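Local coordinates for nickel-dependent hydrogenase large subunit (Allochromatium vinosum, PDB 3MYR), which oxidises molecular hydrogen at a nickel-iron centre, passing the electrons to an acceptor, and probably recycles the hydrogen released by nitrogenase, at residues 237-242 with 449-454. Sequence-based numbering, arbitrary orientation.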
ATOM      1  N   LYS B 237      -0.704  -2.753 -30.443  1.00 22.55           N
ATOM      2  CA  LYS B 237      -1.001  -3.953 -29.687  1.00 21.73           C
ATOM      3  C   LYS B 237      -0.989  -3.695 -28.202  1.00 21.74           C
ATOM      4  O   LYS B 237      -1.971  -4.005 -27.501  1.00 22.69           O
ATOM      5  CB  LYS B 237      -0.003  -5.046 -30.036  1.00 22.08           C
ATOM      6  CG  LYS B 237      -0.377  -6.403 -29.400  1.00 22.55           C
ATOM      7  CD  LYS B 237       0.339  -6.606 -28.049  1.00 18.29           C
ATOM      8  CE  LYS B 237       0.297  -8.067 -27.466  1.00 17.97           C
ATOM      9  NZ  LYS B 237       0.996  -8.065 -26.097  1.00 23.17           N
ATOM     10  N   ARG B 238       0.074  -3.101 -27.674  1.00 22.62           N
ATOM     11  CA  ARG B 238       0.065  -2.813 -26.205  1.00 22.71           C
ATOM     12  C   ARG B 238      -1.042  -1.805 -25.821  1.00 23.47           C
ATOM     13  O   ARG B 238      -1.695  -1.913 -24.763  1.00 21.85           O
ATOM     14  CB  ARG B 238       1.413  -2.297 -25.722  1.00 20.56           C
ATOM     15  CG  ARG B 238       2.595  -3.256 -26.001  1.00 26.86           C
ATOM     16  CD  ARG B 238       2.301  -4.491 -25.171  1.00 34.46           C
ATOM     17  NE  ARG B 238       3.171  -4.657 -24.048  1.00 37.13           N
ATOM     18  CZ  ARG B 238       3.043  -5.570 -23.072  1.00 37.75           C
ATOM     19  NH1 ARG B 238       2.002  -6.403 -22.943  1.00 28.20           N
ATOM     20  NH2 ARG B 238       3.974  -5.597 -22.164  1.00 34.77           N
ATOM     21  N   LEU B 239      -1.272  -0.829 -26.691  1.00 22.80           N
ATOM     22  CA  LEU B 239      -2.283   0.162 -26.376  1.00 23.47           C
ATOM     23  C   LEU B 239      -3.711  -0.445 -26.376  1.00 24.05           C
ATOM     24  O   LEU B 239      -4.603   0.063 -25.675  1.00 23.64           O
ATOM     25  CB  LEU B 239      -2.187   1.346 -27.366  1.00 23.69           C
ATOM     26  CG  LEU B 239      -0.907   2.168 -27.060  1.00 26.69           C
ATOM     27  CD1 LEU B 239      -0.439   3.061 -28.212  1.00 28.51           C
ATOM     28  CD2 LEU B 239      -0.870   2.914 -25.694  1.00 25.34           C
ATOM     29  N   ALA B 240      -3.935  -1.479 -27.200  1.00 23.48           N
ATOM     30  CA  ALA B 240      -5.247  -2.154 -27.238  1.00 22.90           C
ATOM     31  C   ALA B 240      -5.474  -2.867 -25.926  1.00 22.91           C
ATOM     32  O   ALA B 240      -6.571  -2.872 -25.437  1.00 21.32           O
ATOM     33  CB  ALA B 240      -5.306  -3.167 -28.352  1.00 22.92           C
ATOM     34  N   GLU B 241      -4.438  -3.516 -25.381  1.00 22.07           N
ATOM     35  CA  GLU B 241      -4.586  -4.164 -24.048  1.00 23.38           C
ATOM     36  C   GLU B 241      -4.908  -3.120 -22.955  1.00 22.53           C
ATOM     37  O   GLU B 241      -5.727  -3.342 -22.091  1.00 22.21           O
ATOM     38  CB  GLU B 241      -3.272  -4.889 -23.686  1.00 21.07           C
ATOM     39  CG  GLU B 241      -2.850  -5.967 -24.728  1.00 23.25           C
ATOM     40  CD  GLU B 241      -1.531  -6.726 -24.327  1.00 33.63           C
ATOM     41  OE1 GLU B 241      -1.636  -7.857 -23.807  1.00 40.83           O
ATOM     42  OE2 GLU B 241      -0.421  -6.156 -24.404  1.00 35.89           O
ATOM     43  N   VAL B 242      -4.273  -1.958 -23.017  1.00 21.82           N
ATOM     44  CA  VAL B 242      -4.519  -0.938 -22.016  1.00 20.91           C
ATOM     45  C   VAL B 242      -5.995  -0.511 -22.109  1.00 23.54           C
ATOM     46  O   VAL B 242      -6.685  -0.334 -21.089  1.00 24.35           O
ATOM     47  CB  VAL B 242      -3.641   0.244 -22.280  1.00 20.23           C
ATOM     48  CG1 VAL B 242      -4.075   1.498 -21.410  1.00 19.93           C
ATOM     49  CG2 VAL B 242      -2.153  -0.134 -22.105  1.00 19.24           C
ATOM     50  N   ASP B 449      -7.455   8.668 -24.317  1.00 25.36           N
ATOM     51  CA  ASP B 449      -7.729   9.242 -25.630  1.00 26.47           C
ATOM     52  C   ASP B 449      -6.741  10.360 -25.899  1.00 26.33           C
ATOM     53  O   ASP B 449      -6.350  10.580 -27.028  1.00 27.60           O
ATOM     54  CB  ASP B 449      -9.159   9.837 -25.717  1.00 28.79           C
ATOM     55  CG  ASP B 449     -10.228   8.781 -25.670  1.00 35.02           C
ATOM     56  OD1 ASP B 449      -9.922   7.574 -25.986  1.00 38.32           O
ATOM     57  OD2 ASP B 449     -11.382   9.151 -25.316  1.00 39.86           O
ATOM     58  N   GLY B 450      -6.374  11.115 -24.882  1.00 26.09           N
ATOM     59  CA  GLY B 450      -5.461  12.247 -25.109  1.00 26.25           C
ATOM     60  C   GLY B 450      -4.052  11.732 -25.427  1.00 24.64           C
ATOM     61  O   GLY B 450      -3.328  12.341 -26.230  1.00 24.94           O
ATOM     62  N   LEU B 451      -3.675  10.596 -24.836  1.00 22.55           N
ATOM     63  CA  LEU B 451      -2.395   9.913 -25.160  1.00 22.45           C
ATOM     64  C   LEU B 451      -2.387   9.430 -26.618  1.00 22.77           C
ATOM     65  O   LEU B 451      -1.433   9.701 -27.368  1.00 22.81           O
ATOM     66  CB  LEU B 451      -2.134   8.735 -24.181  1.00 19.67           C
ATOM     67  CG  LEU B 451      -0.879   7.895 -24.355  1.00 23.15           C
ATOM     68  CD1 LEU B 451       0.446   8.724 -24.218  1.00 17.43           C
ATOM     69  CD2 LEU B 451      -0.853   6.736 -23.320  1.00 20.02           C
ATOM     70  N   ILE B 452      -3.433   8.726 -27.025  1.00 23.00           N
ATOM     71  CA  ILE B 452      -3.535   8.231 -28.391  1.00 24.13           C
ATOM     72  C   ILE B 452      -3.489   9.416 -29.384  1.00 25.60           C
ATOM     73  O   ILE B 452      -2.732   9.373 -30.387  1.00 24.12           O
ATOM     74  CB  ILE B 452      -4.831   7.439 -28.641  1.00 24.60           C
ATOM     75  CG1 ILE B 452      -4.891   6.173 -27.770  1.00 26.42           C
ATOM     76  CG2 ILE B 452      -4.898   6.954 -30.125  1.00 25.60           C
ATOM     77  CD1 ILE B 452      -3.620   5.357 -27.846  1.00 27.08           C
ATOM     78  N   ALA B 453      -4.208  10.498 -29.064  1.00 24.59           N
ATOM     79  CA  ALA B 453      -4.264  11.624 -30.017  1.00 26.04           C
ATOM     80  C   ALA B 453      -2.911  12.263 -30.099  1.00 27.43           C
ATOM     81  O   ALA B 453      -2.508  12.686 -31.180  1.00 29.25           O
ATOM     82  CB  ALA B 453      -5.329  12.648 -29.617  1.00 23.68           C
ATOM     83  N   ASN B 454      -2.202  12.343 -28.965  1.00 26.50           N
ATOM     84  CA  ASN B 454      -0.924  13.006 -28.977  1.00 28.86           C
ATOM     85  C   ASN B 454       0.075  12.179 -29.788  1.00 30.01           C
ATOM     86  O   ASN B 454       0.822  12.728 -30.609  1.00 28.89           O
ATOM     87  CB  ASN B 454      -0.382  13.273 -27.568  1.00 27.71           C
ATOM     88  CG  ASN B 454       0.820  14.197 -27.578  1.00 28.63           C
ATOM     89  OD1 ASN B 454       1.876  13.895 -26.950  1.00 28.77           O
ATOM     90  ND2 ASN B 454       0.661  15.384 -28.227  1.00 26.06           N
TER
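Leu239 and Ile452 touch across this contact with no flat group between them; the guanidinium of Arg238 and the carboxylate of Glu241 meet each other on another side of helix 236-265. Glu241 OE2 lies at the guanidinium edge, nearly in its plane, and takes a fairly straight bond of 2.8 Å from Arg238 NH1 (164° at the hydrogen). That bond arrives on the syn side of the carboxylate, only slightly out of its plane. Lys237 comes from the opposite face: its NZ stands well above the plane, 2.9 Å from the same Glu241 OE2. One oxygen is thus gripped by two cations, which should help fix the rotation of the carboxylate and probably keeps it ionised.

The contact itself is purely apolar and slight, with about 96 Å² buried in all. The nearest alpha carbons, Leu239 CA and Ile452 CA, are 8.4 Å apart, and the two side chains reach tip to tip, CD1 of Leu239 to CD1 of Ile452 at 3.9 Å. The CB of Ile452 does not aim at the other helix; the bend at chi2 (-49°) swings CD1 across to the leucine. The second methyl of Leu239, CD2, looks toward Leu451 CD2 at a looser 4.5 Å.

Two long helices, 236-265 and 426-456, are joined here near the start of one and the end of the other, at the periphery of the subunit and away from the nickel-iron centre and the magnesium site. A hydrogen bond between Tyr448 OH and Leu239 O adds a polar tie between them. Leu451 also packs on Ile91 and Leu94 of helix 86-112, and Val242 on Phe204 and Ile207 of helix 203-209, while Arg238 NH2 forms a salt bridge with Glu242 of the small subunit.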